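Long-range contacts in tyrocidine synthetase 3 (Brevibacillus brevis, PDB 2JGP), which takes part in building the antibiotic tyrocidine as a nonribosomal peptide synthetase, this carrier–condensation bidomain probably joining carrier-bound intermediates by a peptide bond: residues L190-L196 with F217-S223; L150-F154 with L196-I202; Q103-Y107 with E160-N164; R133-E137 with F171-Y175. All coordinates share one frame; numbering follows the deposited sequence.

Contact 1. Residues L190-L196 with F217-S223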
loop_
_atom_site.group_PDB
_atom_site.type_symbol
_atom_site.label_atom_id
_atom_site.label_comp_id
_atom_site.label_asym_id
_atom_site.label_seq_id
_atom_site.Cartn_x
_atom_site.Cartn_y
_atom_site.Cartn_z
ATOM N N LEU A 190 1.549 -3.333 -27.492
ATOM C CA LEU A 190 0.383 -2.492 -27.196
ATOM C C LEU A 190 0.578 -1.609 -25.956
ATOM O O LEU A 190 -0.198 -0.683 -25.731
ATOM C CB LEU A 190 -0.888 -3.342 -27.043
ATOM C CG LEU A 190 -1.387 -4.037 -28.317
ATOM C CD1 LEU A 190 -2.692 -4.765 -28.063
ATOM C CD2 LEU A 190 -1.544 -3.053 -29.488
ATOM N N VAL A 191 1.601 -1.896 -25.151
ATOM C CA VAL A 191 1.941 -1.048 -24.015
ATOM C C VAL A 191 2.687 0.187 -24.525
ATOM O O VAL A 191 3.842 0.107 -24.950
ATOM C CB VAL A 191 2.763 -1.799 -22.955
ATOM C CG1 VAL A 191 2.993 -0.917 -21.733
ATOM C CG2 VAL A 191 2.041 -3.084 -22.538
ATOM N N GLN A 192 2.000 1.325 -24.481
ATOM C CA GLN A 192 2.471 2.555 -25.109
ATOM C C GLN A 192 2.168 3.724 -24.190
ATOM O O GLN A 192 1.271 3.629 -23.348
ATOM C CB GLN A 192 1.754 2.766 -26.446
ATOM C CG GLN A 192 2.139 1.786 -27.548
ATOM C CD GLN A 192 3.527 2.035 -28.095
ATOM O OE1 GLN A 192 3.972 3.185 -28.220
ATOM N NE2 GLN A 192 4.217 0.952 -28.452
ATOM N N PRO A 193 2.915 4.828 -24.349
ATOM C CA PRO A 193 2.709 5.984 -23.492
ATOM C C PRO A 193 1.335 6.635 -23.671
ATOM O O PRO A 193 0.668 6.455 -24.697
ATOM C CB PRO A 193 3.844 6.942 -23.886
ATOM C CG PRO A 193 4.346 6.466 -25.182
ATOM C CD PRO A 193 4.005 5.032 -25.316
ATOM N N PHE A 194 0.927 7.366 -22.647
ATOM C CA PHE A 194 -0.324 8.101 -22.653
ATOM C C PHE A 194 -0.012 9.580 -22.755
ATOM O O PHE A 194 0.929 10.064 -22.115
ATOM C CB PHE A 194 -1.090 7.856 -21.353
ATOM C CG PHE A 194 -1.719 6.500 -21.262
ATOM C CD1 PHE A 194 -1.018 5.428 -20.731
ATOM C CD2 PHE A 194 -3.011 6.292 -21.714
ATOM C CE1 PHE A 194 -1.599 4.176 -20.651
ATOM C CE2 PHE A 194 -3.602 5.046 -21.631
ATOM C CZ PHE A 194 -2.895 3.986 -21.099
ATOM N N ASP A 195 -0.804 10.290 -23.547
ATOM C CA ASP A 195 -0.821 11.742 -23.514
ATOM C C ASP A 195 -1.668 12.152 -22.318
ATOM O O ASP A 195 -2.879 11.919 -22.298
ATOM C CB ASP A 195 -1.413 12.308 -24.805
ATOM C CG ASP A 195 -1.357 13.824 -24.861
ATOM O OD1 ASP A 195 -1.258 14.482 -23.804
ATOM O OD2 ASP A 195 -1.419 14.366 -25.973
ATOM N N LEU A 196 -1.027 12.752 -21.319
ATOM C CA LEU A 196 -1.699 13.081 -20.064
ATOM C C LEU A 196 -2.762 14.180 -20.199
ATOM O O LEU A 196 -3.562 14.380 -19.274
ATOM C CB LEU A 196 -0.663 13.456 -18.995
ATOM C CG LEU A 196 -0.269 12.403 -17.952
ATOM C CD1 LEU A 196 -0.488 10.943 -18.384
ATOM C CD2 LEU A 196 1.161 12.642 -17.448
ATOM N N PHE A 217 -6.841 -7.093 -23.432
ATOM C CA PHE A 217 -5.717 -6.262 -23.027
ATOM C C PHE A 217 -6.235 -4.925 -22.516
ATOM O O PHE A 217 -6.976 -4.240 -23.217
ATOM C CB PHE A 217 -4.765 -6.036 -24.204
ATOM C CG PHE A 217 -3.719 -4.995 -23.933
ATOM C CD1 PHE A 217 -2.522 -5.340 -23.326
ATOM C CD2 PHE A 217 -3.940 -3.660 -24.276
ATOM C CE1 PHE A 217 -1.556 -4.370 -23.056
ATOM C CE2 PHE A 217 -2.976 -2.691 -24.013
ATOM C CZ PHE A 217 -1.786 -3.047 -23.401
ATOM N N THR A 218 -5.829 -4.555 -21.306
ATOM C CA THR A 218 -6.221 -3.285 -20.706
ATOM C C THR A 218 -4.973 -2.569 -20.204
ATOM O O THR A 218 -4.064 -3.198 -19.664
ATOM C CB THR A 218 -7.217 -3.493 -19.545
ATOM O OG1 THR A 218 -8.367 -4.218 -20.014
ATOM C CG2 THR A 218 -7.663 -2.153 -18.963
ATOM N N ASP A 219 -4.915 -1.258 -20.408
ATOM C CA ASP A 219 -3.803 -0.456 -19.905
ATOM C C ASP A 219 -4.348 0.878 -19.428
ATOM O O ASP A 219 -5.345 1.374 -19.953
ATOM C CB ASP A 219 -2.745 -0.253 -20.988
ATOM C CG ASP A 219 -1.396 0.196 -20.432
ATOM O OD1 ASP A 219 -1.266 0.433 -19.210
ATOM O OD2 ASP A 219 -0.449 0.295 -21.237
ATOM N N MET A 220 -3.701 1.438 -18.413
ATOM C CA MET A 220 -4.094 2.731 -17.884
ATOM C C MET A 220 -2.885 3.356 -17.239
ATOM O O MET A 220 -1.893 2.665 -16.966
ATOM C CB MET A 220 -5.256 2.598 -16.883
ATOM C CG MET A 220 -4.929 1.873 -15.583
ATOM S SD MET A 220 -6.399 1.349 -14.652
ATOM C CE MET A 220 -6.810 -0.179 -15.502
ATOM N N HIS A 221 -2.955 4.665 -17.021
ATOM C CA HIS A 221 -1.825 5.394 -16.492
ATOM C C HIS A 221 -1.890 5.421 -14.966
ATOM O O HIS A 221 -2.956 5.609 -14.391
ATOM C CB HIS A 221 -1.785 6.808 -17.055
ATOM C CG HIS A 221 -0.474 7.489 -16.837
ATOM N ND1 HIS A 221 -0.194 8.205 -15.693
ATOM C CD2 HIS A 221 0.648 7.529 -17.592
ATOM C CE1 HIS A 221 1.037 8.675 -15.762
ATOM N NE2 HIS A 221 1.570 8.281 -16.905
ATOM N N HIS A 222 -0.740 5.237 -14.320
ATOM C CA HIS A 222 -0.697 5.090 -12.860
ATOM C C HIS A 222 -1.117 6.356 -12.099
ATOM O O HIS A 222 -1.382 6.289 -10.897
ATOM C CB HIS A 222 0.698 4.642 -12.393
ATOM C CG HIS A 222 0.668 3.736 -11.197
ATOM N ND1 HIS A 222 -0.122 3.988 -10.096
ATOM C CD2 HIS A 222 1.314 2.574 -10.938
ATOM C CE1 HIS A 222 0.055 3.031 -9.201
ATOM N NE2 HIS A 222 0.912 2.154 -9.692
ATOM N N SER A 223 -1.180 7.495 -12.787
ATOM C CA SER A 223 -1.636 8.758 -12.180
ATOM C C SER A 223 -3.123 8.760 -11.810
ATOM O O SER A 223 -3.566 9.595 -11.015
ATOM C CB SER A 223 -1.354 9.939 -13.120
ATOM O OG SER A 223 -2.057 9.788 -14.344
HETATM O O HOH W 1 -0.790 0.960 -23.632
#
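L190, V191, F194 and L196 make a largely apolar contact with F217, D219 and H221, where the loop between helix 180-189 and strand 202-210 lies along the end of strand 213-220. The two backbones run roughly the same way, and no direct hydrogen bond joins them. At one end L190 lays its CB over a face of the F217 ring, 3.9 Å from the centroid, while CG2 of V191 comes to the ring edge. In the middle a water takes the N-H of Q192 (2.9 Å from its N) and lies 2.7 Å from L190 O and 2.5 Å from D219 OD2. D219 suits this spot because its carboxylate also serves N120 ND2, through OD2, and M121 N, through OD1. The flat ring of F194 fits close to the strand, its CZ 3.8 Å from D219 O near the ring plane and one face turned to H221 N. H221 holds CG anti to its N (chi1 -165°), which brings its ring to L196: CD1 stands over the centre of the imidazole, 3.6 Å above it. Both nitrogens of that ring are engaged, which fixes its rotation: NE2 bonds D110 OD2, and ND1 accepts from S223 N (3.1 Å) and shares a 2.8 Å bond with S223 OG. H221 and H222 open the HHxxxDG sequence, the active-site signature of condensation domains.

Contact 2. Residues L150-F154 with L196-I202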
loop_
_atom_site.group_PDB
_atom_site.type_symbol
_atom_site.label_atom_id
_atom_site.label_comp_id
_atom_site.label_asym_id
_atom_site.label_seq_id
_atom_site.Cartn_x
_atom_site.Cartn_y
_atom_site.Cartn_z
ATOM N N LEU A 150 -11.195 8.037 -14.527
ATOM C CA LEU A 150 -11.158 7.627 -15.936
ATOM C C LEU A 150 -11.637 8.724 -16.902
ATOM O O LEU A 150 -11.650 8.519 -18.125
ATOM C CB LEU A 150 -11.990 6.353 -16.144
ATOM C CG LEU A 150 -11.526 5.125 -15.353
ATOM C CD1 LEU A 150 -12.364 3.909 -15.722
ATOM C CD2 LEU A 150 -10.027 4.853 -15.572
ATOM N N ARG A 151 -12.049 9.869 -16.360
ATOM C CA ARG A 151 -12.400 11.035 -17.168
ATOM C C ARG A 151 -11.519 12.236 -16.807
ATOM O O ARG A 151 -11.870 13.382 -17.085
ATOM C CB ARG A 151 -13.882 11.367 -16.983
ATOM C CG ARG A 151 -14.794 10.298 -17.575
ATOM C CD ARG A 151 -16.274 10.556 -17.318
ATOM N NE ARG A 151 -16.687 10.257 -15.938
ATOM C CZ ARG A 151 -17.021 11.160 -15.017
ATOM N NH1 ARG A 151 -16.986 12.462 -15.276
ATOM N NH2 ARG A 151 -17.391 10.753 -13.813
ATOM N N THR A 152 -10.365 11.958 -16.206
ATOM C CA THR A 152 -9.455 12.994 -15.747
ATOM C C THR A 152 -8.275 13.134 -16.707
ATOM O O THR A 152 -7.652 12.145 -17.074
ATOM C CB THR A 152 -8.898 12.667 -14.357
ATOM O OG1 THR A 152 -9.973 12.606 -13.417
ATOM C CG2 THR A 152 -7.894 13.729 -13.910
ATOM N N SER A 153 -7.990 14.371 -17.103
ATOM C CA SER A 153 -6.774 14.704 -17.829
ATOM C C SER A 153 -5.994 15.676 -16.963
ATOM O O SER A 153 -6.504 16.148 -15.945
ATOM C CB SER A 153 -7.099 15.339 -19.177
ATOM O OG SER A 153 -7.711 16.612 -19.029
ATOM N N PHE A 154 -4.774 15.990 -17.369
ATOM C CA PHE A 154 -3.949 16.912 -16.596
ATOM C C PHE A 154 -3.536 18.088 -17.453
ATOM O O PHE A 154 -3.328 17.946 -18.660
ATOM C CB PHE A 154 -2.709 16.214 -16.049
ATOM C CG PHE A 154 -3.014 15.065 -15.133
ATOM C CD1 PHE A 154 -3.051 15.242 -13.758
ATOM C CD2 PHE A 154 -3.274 13.809 -15.649
ATOM C CE1 PHE A 154 -3.334 14.176 -12.916
ATOM C CE2 PHE A 154 -3.551 12.736 -14.816
ATOM C CZ PHE A 154 -3.594 12.925 -13.447
ATOM N N LEU A 196 -1.027 12.752 -21.319
ATOM C CA LEU A 196 -1.699 13.081 -20.064
ATOM C C LEU A 196 -2.762 14.180 -20.199
ATOM O O LEU A 196 -3.562 14.380 -19.274
ATOM C CB LEU A 196 -0.663 13.456 -18.995
ATOM C CG LEU A 196 -0.269 12.403 -17.952
ATOM C CD1 LEU A 196 -0.488 10.943 -18.384
ATOM C CD2 LEU A 196 1.161 12.642 -17.448
ATOM N N GLU A 197 -2.756 14.883 -21.335
ATOM C CA GLU A 197 -3.741 15.932 -21.636
ATOM C C GLU A 197 -5.061 15.390 -22.180
ATOM O O GLU A 197 -5.993 16.164 -22.403
ATOM C CB GLU A 197 -3.182 16.910 -22.675
ATOM C CG GLU A 197 -2.050 17.759 -22.194
ATOM C CD GLU A 197 -1.787 18.918 -23.127
ATOM O OE1 GLU A 197 -1.645 20.046 -22.624
ATOM O OE2 GLU A 197 -1.742 18.701 -24.359
ATOM N N VAL A 198 -5.144 14.082 -22.398
ATOM C CA VAL A 198 -6.285 13.485 -23.085
ATOM C C VAL A 198 -6.897 12.356 -22.265
ATOM O O VAL A 198 -6.290 11.298 -22.089
ATOM C CB VAL A 198 -5.878 12.954 -24.474
ATOM C CG1 VAL A 198 -7.050 12.230 -25.152
ATOM C CG2 VAL A 198 -5.374 14.093 -25.349
ATOM N N ALA A 199 -8.100 12.598 -21.756
ATOM C CA ALA A 199 -8.894 11.568 -21.107
ATOM C C ALA A 199 -9.697 10.831 -22.184
ATOM O O ALA A 199 -10.035 11.417 -23.218
ATOM C CB ALA A 199 -9.823 12.186 -20.059
ATOM N N PRO A 200 -9.983 9.540 -21.971
ATOM C CA PRO A 200 -9.666 8.715 -20.814
ATOM C C PRO A 200 -8.243 8.148 -20.859
ATOM O O PRO A 200 -7.749 7.770 -21.932
ATOM C CB PRO A 200 -10.683 7.584 -20.922
ATOM C CG PRO A 200 -10.853 7.403 -22.385
ATOM C CD PRO A 200 -10.711 8.770 -22.997
ATOM N N LEU A 201 -7.595 8.081 -19.703
ATOM C CA LEU A 201 -6.275 7.462 -19.600
ATOM C C LEU A 201 -6.394 5.953 -19.364
ATOM O O LEU A 201 -5.721 5.381 -18.506
ATOM C CB LEU A 201 -5.454 8.134 -18.500
ATOM C CG LEU A 201 -5.177 9.605 -18.807
ATOM C CD1 LEU A 201 -4.733 10.351 -17.566
ATOM C CD2 LEU A 201 -4.148 9.730 -19.934
ATOM N N ILE A 202 -7.265 5.322 -20.146
ATOM C CA ILE A 202 -7.409 3.876 -20.151
ATOM C C ILE A 202 -7.662 3.475 -21.589
ATOM O O ILE A 202 -8.354 4.187 -22.325
ATOM C CB ILE A 202 -8.555 3.394 -19.219
ATOM C CG1 ILE A 202 -8.649 1.861 -19.221
ATOM C CG2 ILE A 202 -9.891 4.005 -19.626
ATOM C CD1 ILE A 202 -9.471 1.277 -18.068
HETATM O O HOH W 2 -8.401 9.493 -17.326
#
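A199 and P200 press their CB atoms into the backbone of 150-154, and here the contact is densest. A199 CB rests 3.7 Å from R151 C and equally near T152 O; the small alanine lets the two backbones come close. P200 sets its CB 3.1 Å from L150 O, a tight fit next to the cis peptide bond that precedes the proline. The L150 side chain meets the far end of the loop, its CD2 4.1 Å from I202 CG2. S153 adds its CB against E197 O at 3.5 Å, while its hydroxyl bonds H166 NE2. One direct hydrogen bond crosses, from F154 N to L196 O, 2.8 Å long with an N-H...O angle of 157°. Strand 152-157 is an outermost strand of a small antiparallel sheet in the condensation domain, a member of the chloramphenicol-acetyltransferase-like superfamily, and the loop 196-201, which runs into strand 202-210, clasps it here. The F154 ring leans its edge toward the loop: with CG beside the backbone N (chi1 -60°), CD2 comes to L196 O near the ring plane, and CE2 meets L201 CD1 at 3.8 Å. That same CD1 lies 3.5 Å from T152 O, and a water adds a second link, donating to T152 O (2.8 Å) and accepting from L201 N. L201 is the centre of an inverse gamma turn, whose I202 N to P200 O bond is weak. The looser, solvent side is at V198, which points away, and at the exposed E197, which touches F154 O with CB and CG and is extended beyond CG.

Contact 3. Residues Q103-Y107 with E160-N164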
loop_
_atom_site.group_PDB
_atom_site.type_symbol
_atom_site.label_atom_id
_atom_site.label_comp_id
_atom_site.label_asym_id
_atom_site.label_seq_id
_atom_site.Cartn_x
_atom_site.Cartn_y
_atom_site.Cartn_z
ATOM N N GLN A 103 0.298 12.115 -7.629
ATOM C CA GLN A 103 0.048 12.548 -9.011
ATOM C C GLN A 103 1.045 13.609 -9.481
ATOM O O GLN A 103 1.477 13.601 -10.644
ATOM C CB GLN A 103 -1.353 13.127 -9.139
ATOM C CG GLN A 103 -2.476 12.116 -9.189
ATOM C CD GLN A 103 -3.825 12.787 -9.352
ATOM O OE1 GLN A 103 -4.092 13.824 -8.742
ATOM N NE2 GLN A 103 -4.676 12.208 -10.187
ATOM N N LYS A 104 1.387 14.542 -8.595
ATOM C CA LYS A 104 2.304 15.621 -8.956
ATOM C C LYS A 104 3.662 15.062 -9.378
ATOM O O LYS A 104 4.229 15.488 -10.383
ATOM C CB LYS A 104 2.478 16.609 -7.804
ATOM C CG LYS A 104 3.355 17.816 -8.150
ATOM C CD LYS A 104 3.286 18.875 -7.078
ATOM C CE LYS A 104 4.085 20.101 -7.452
ATOM N NZ LYS A 104 3.902 21.187 -6.460
ATOM N N ARG A 105 4.170 14.104 -8.607
ATOM C CA ARG A 105 5.459 13.474 -8.899
ATOM C C ARG A 105 5.428 12.720 -10.229
ATOM O O ARG A 105 6.349 12.844 -11.040
ATOM C CB ARG A 105 5.864 12.531 -7.762
ATOM C CG ARG A 105 7.114 11.708 -8.062
ATOM C CD ARG A 105 7.839 11.257 -6.810
ATOM N NE ARG A 105 9.234 10.928 -7.117
ATOM C CZ ARG A 105 9.660 9.763 -7.609
ATOM N NH1 ARG A 105 8.807 8.769 -7.853
ATOM N NH2 ARG A 105 10.953 9.588 -7.857
ATOM N N MET A 106 4.368 11.946 -10.450
ATOM C CA MET A 106 4.209 11.199 -11.695
ATOM C C MET A 106 4.115 12.132 -12.895
ATOM O O MET A 106 4.741 11.880 -13.922
ATOM C CB MET A 106 2.973 10.292 -11.644
ATOM C CG MET A 106 3.109 9.119 -10.704
ATOM S SD MET A 106 1.617 8.107 -10.732
ATOM C CE MET A 106 1.993 6.919 -9.452
ATOM N N TYR A 107 3.346 13.212 -12.763
ATOM C CA TYR A 107 3.217 14.189 -13.850
ATOM C C TYR A 107 4.570 14.775 -14.245
ATOM O O TYR A 107 4.931 14.785 -15.425
ATOM C CB TYR A 107 2.263 15.329 -13.471
ATOM C CG TYR A 107 2.007 16.263 -14.629
ATOM C CD1 TYR A 107 0.999 15.999 -15.557
ATOM C CD2 TYR A 107 2.807 17.385 -14.831
ATOM C CE1 TYR A 107 0.777 16.845 -16.635
ATOM C CE2 TYR A 107 2.592 18.236 -15.901
ATOM C CZ TYR A 107 1.578 17.959 -16.804
ATOM O OH TYR A 107 1.381 18.814 -17.869
ATOM N N GLU A 160 1.340 24.664 -11.717
ATOM C CA GLU A 160 1.118 23.397 -11.053
ATOM C C GLU A 160 0.391 22.463 -11.998
ATOM O O GLU A 160 -0.491 22.907 -12.735
ATOM C CB GLU A 160 0.238 23.590 -9.820
ATOM C CG GLU A 160 0.832 24.464 -8.748
ATOM C CD GLU A 160 2.041 23.839 -8.079
ATOM O OE1 GLU A 160 2.157 22.591 -8.070
ATOM O OE2 GLU A 160 2.872 24.605 -7.556
ATOM N N PRO A 161 0.737 21.164 -11.966
ATOM C CA PRO A 161 -0.132 20.191 -12.610
ATOM C C PRO A 161 -1.481 20.232 -11.903
ATOM O O PRO A 161 -1.518 20.368 -10.676
ATOM C CB PRO A 161 0.563 18.849 -12.344
ATOM C CG PRO A 161 1.947 19.192 -11.892
ATOM C CD PRO A 161 1.895 20.535 -11.305
ATOM N N VAL A 162 -2.567 20.147 -12.661
ATOM C CA VAL A 162 -3.905 20.095 -12.080
ATOM C C VAL A 162 -4.755 19.054 -12.788
ATOM O O VAL A 162 -4.499 18.707 -13.951
ATOM C CB VAL A 162 -4.628 21.461 -12.155
ATOM C CG1 VAL A 162 -3.931 22.492 -11.274
ATOM C CG2 VAL A 162 -4.712 21.953 -13.609
ATOM N N GLN A 163 -5.768 18.574 -12.074
ATOM C CA GLN A 163 -6.719 17.622 -12.618
ATOM C C GLN A 163 -7.820 18.357 -13.355
ATOM O O GLN A 163 -8.419 19.294 -12.823
ATOM C CB GLN A 163 -7.346 16.794 -11.502
ATOM C CG GLN A 163 -6.355 16.027 -10.677
ATOM C CD GLN A 163 -7.034 15.105 -9.700
ATOM O OE1 GLN A 163 -7.511 14.032 -10.077
ATOM N NE2 GLN A 163 -7.105 15.525 -8.433
ATOM N N ASN A 164 -8.071 17.925 -14.585
ATOM C CA ASN A 164 -9.136 18.456 -15.413
ATOM C C ASN A 164 -10.158 17.339 -15.586
ATOM O O ASN A 164 -9.892 16.343 -16.252
ATOM C CB ASN A 164 -8.559 18.925 -16.753
ATOM C CG ASN A 164 -9.551 19.714 -17.589
ATOM O OD1 ASN A 164 -10.721 19.846 -17.239
ATOM N ND2 ASN A 164 -9.077 20.243 -18.718
#
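K104 NZ and E160 OE1 form a salt bridge 2.8 Å long at the border of the contact. The lysine is stretched, CG anti to the backbone N (chi1 -176°), which carries the ammonium group up to the strand; the glutamate bends at chi2 to receive it with the syn lone pair of OE1. Both residues are partly exposed, as suits a charged pair, whereas the next layer is apolar. P161 lays CB over one face of the Y107 ring in a CH-pi contact, 4.0 Å from the centroid and offset toward the rim, and its CG comes within 3.6 Å of Y107 CD2. Proline suits the place as a compact apolar ring. Helix 101-113 thus packs across strand 160-165, the central strand of a three-stranded antiparallel sheet in the condensation domain; the short axes approach to 8.9 Å, their directions 113° apart. Deeper in, two buried glutamines meet with their amide planes almost perpendicular. Q103 NE2 gives a weak bond to Q163 OE1, 3.4 Å long, whereas Q103 OE1 and Q163 NE2 sit at too poor an angle to bond. Their better partners lie to the sides: S100 N and S223 O for Q103, P98 O for Q163. Glutamine suits both positions, since each amide can donate and accept, and these bonds probably set which way the Q103 amide is flipped, with its oxygen toward S100 N.

Contact 4. Residues R133-E137 with F171-Y175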
loop_
_atom_site.group_PDB
_atom_site.type_symbol
_atom_site.label_atom_id
_atom_site.label_comp_id
_atom_site.label_asym_id
_atom_site.label_seq_id
_atom_site.Cartn_x
_atom_site.Cartn_y
_atom_site.Cartn_z
ATOM N N ARG A 133 -18.486 -8.715 -28.039
ATOM C CA ARG A 133 -17.541 -7.601 -28.092
ATOM C C ARG A 133 -18.191 -6.247 -27.786
ATOM O O ARG A 133 -17.569 -5.396 -27.148
ATOM C CB ARG A 133 -16.779 -7.561 -29.428
ATOM C CG ARG A 133 -17.618 -7.314 -30.680
ATOM C CD ARG A 133 -16.823 -6.522 -31.714
ATOM N NE ARG A 133 -17.573 -6.290 -32.948
ATOM C CZ ARG A 133 -17.705 -7.167 -33.943
ATOM N NH1 ARG A 133 -17.145 -8.375 -33.871
ATOM N NH2 ARG A 133 -18.414 -6.836 -35.021
ATOM N N THR A 134 -19.439 -6.057 -28.211
ATOM C CA THR A 134 -20.144 -4.801 -27.957
ATOM C C THR A 134 -20.462 -4.614 -26.468
ATOM O O THR A 134 -20.401 -3.492 -25.955
ATOM C CB THR A 134 -21.441 -4.693 -28.778
ATOM O OG1 THR A 134 -22.280 -5.824 -28.514
ATOM C CG2 THR A 134 -21.123 -4.631 -30.271
ATOM N N ARG A 135 -20.795 -5.706 -25.778
ATOM C CA ARG A 135 -21.026 -5.648 -24.329
ATOM C C ARG A 135 -19.741 -5.368 -23.556
ATOM O O ARG A 135 -19.768 -4.651 -22.556
ATOM C CB ARG A 135 -21.672 -6.934 -23.806
ATOM C CG ARG A 135 -23.177 -6.997 -24.034
ATOM C CD ARG A 135 -23.897 -7.754 -22.916
ATOM N NE ARG A 135 -23.867 -9.204 -23.096
ATOM C CZ ARG A 135 -24.278 -10.088 -22.186
ATOM N NH1 ARG A 135 -24.740 -9.690 -21.001
ATOM N NH2 ARG A 135 -24.215 -11.388 -22.458
ATOM N N VAL A 136 -18.628 -5.942 -24.012
ATOM C CA VAL A 136 -17.320 -5.638 -23.430
ATOM C C VAL A 136 -17.120 -4.128 -23.442
ATOM O O VAL A 136 -16.870 -3.521 -22.402
ATOM C CB VAL A 136 -16.164 -6.327 -24.201
ATOM C CG1 VAL A 136 -14.802 -5.857 -23.686
ATOM C CG2 VAL A 136 -16.286 -7.841 -24.101
ATOM N N GLU A 137 -17.266 -3.537 -24.626
ATOM C CA GLU A 137 -17.132 -2.093 -24.819
ATOM C C GLU A 137 -18.079 -1.298 -23.921
ATOM O O GLU A 137 -17.664 -0.326 -23.283
ATOM C CB GLU A 137 -17.397 -1.731 -26.283
ATOM C CG GLU A 137 -17.093 -0.283 -26.622
ATOM C CD GLU A 137 -17.346 0.034 -28.078
ATOM O OE1 GLU A 137 -18.506 -0.099 -28.516
ATOM O OE2 GLU A 137 -16.382 0.417 -28.781
ATOM N N PHE A 171 -14.521 6.940 -26.102
ATOM C CA PHE A 171 -13.893 5.642 -25.897
ATOM C C PHE A 171 -14.456 4.624 -26.878
ATOM O O PHE A 171 -15.667 4.528 -27.044
ATOM C CB PHE A 171 -14.106 5.150 -24.460
ATOM C CG PHE A 171 -13.560 3.769 -24.207
ATOM C CD1 PHE A 171 -12.258 3.595 -23.763
ATOM C CD2 PHE A 171 -14.349 2.644 -24.424
ATOM C CE1 PHE A 171 -11.754 2.327 -23.534
ATOM C CE2 PHE A 171 -13.846 1.369 -24.203
ATOM C CZ PHE A 171 -12.546 1.212 -23.757
ATOM N N ALA A 172 -13.566 3.874 -27.520
ATOM C CA ALA A 172 -13.956 2.725 -28.324
ATOM C C ALA A 172 -13.055 1.540 -27.996
ATOM O O ALA A 172 -11.844 1.700 -27.794
ATOM C CB ALA A 172 -13.886 3.054 -29.814
ATOM N N LEU A 173 -13.662 0.360 -27.923
ATOM C CA LEU A 173 -12.940 -0.904 -27.804
ATOM C C LEU A 173 -12.197 -1.173 -29.109
ATOM O O LEU A 173 -12.808 -1.161 -30.180
ATOM C CB LEU A 173 -13.930 -2.048 -27.545
ATOM C CG LEU A 173 -13.417 -3.494 -27.437
ATOM C CD1 LEU A 173 -14.561 -4.437 -27.099
ATOM C CD2 LEU A 173 -12.751 -3.971 -28.709
ATOM N N ALA A 174 -10.898 -1.441 -29.015
ATOM C CA ALA A 174 -10.091 -1.817 -30.179
ATOM C C ALA A 174 -10.179 -3.329 -30.389
ATOM O O ALA A 174 -9.686 -4.102 -29.568
ATOM C CB ALA A 174 -8.651 -1.399 -29.974
ATOM N N TYR A 175 -10.809 -3.751 -31.479
ATOM C CA TYR A 175 -11.014 -5.172 -31.746
ATOM C C TYR A 175 -10.093 -5.669 -32.858
ATOM O O TYR A 175 -9.935 -5.008 -33.887
ATOM C CB TYR A 175 -12.473 -5.434 -32.116
ATOM C CG TYR A 175 -12.786 -6.890 -32.376
ATOM C CD1 TYR A 175 -12.886 -7.799 -31.327
ATOM C CD2 TYR A 175 -12.985 -7.358 -33.670
ATOM C CE1 TYR A 175 -13.172 -9.134 -31.558
ATOM C CE2 TYR A 175 -13.271 -8.691 -33.914
ATOM C CZ TYR A 175 -13.365 -9.576 -32.852
ATOM O OH TYR A 175 -13.654 -10.902 -33.092
#
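E137 and L173 hold the start of helix 133-146 against the segment 171-175, which includes part of strand 174-177, an outermost strand of the five-stranded mixed sheet in the condensation domain. From its CB, 3.7 Å from L173 CB, the glutamate runs out straight, CG anti to the backbone N (chi1 -172°). Its CG passes close to both N and CB of L173, and CD also lies near L173 N. At the tip, OE2 uses its anti lone pair to accept the N-H of L173, 2.9 Å from L173 N with an N-H...O angle of 155°, and rests 3.4 Å from A172 CA. A carboxylate is apt here because it serves a backbone N-H of the segment 171-175. The leucine answers with a branched, apolar end that fits the helix surface: its CD1 meets V136 CG1 at 3.7 Å and R133 O at 3.2 Å. Farther along, the exposed R133 crosses over a face of Y175, whose hydroxyl bonds E177 OE2. The arginine's CD makes a CH-pi contact over that face, 4.2 Å from the centroid, and the guanidinium makes a cation-pi contact, its plane turned 40° from the ring. Its nearest atom to the tyrosine is NH1, 3.9 Å from CE2.

Overall arrangement
Contacts 1, 2 and 3 form one continuous cluster. Contacts 1 and 2 share L196, lie 10 Å apart between centres, and are probably joined by a hydrogen bond from H221 N to L201 O (3.2 Å). Contact 3 meets contact 2 through N164 N and S153 O, 2.7 Å apart in the small sheet, and contact 1 where Q103 NE2 lies 3.0 Å from S223 O. Around the condensation motif, H221 and S223 are thus touched by L201 and F154 of contact 2, and S223 also by Q103. A dioxane, probably from the crystallisation liquor, lies beside the M220 side chain. Contact 4 is peripheral: F171 touches contact 2, but the centre of contact 4 is about 29 Å from that of contact 3.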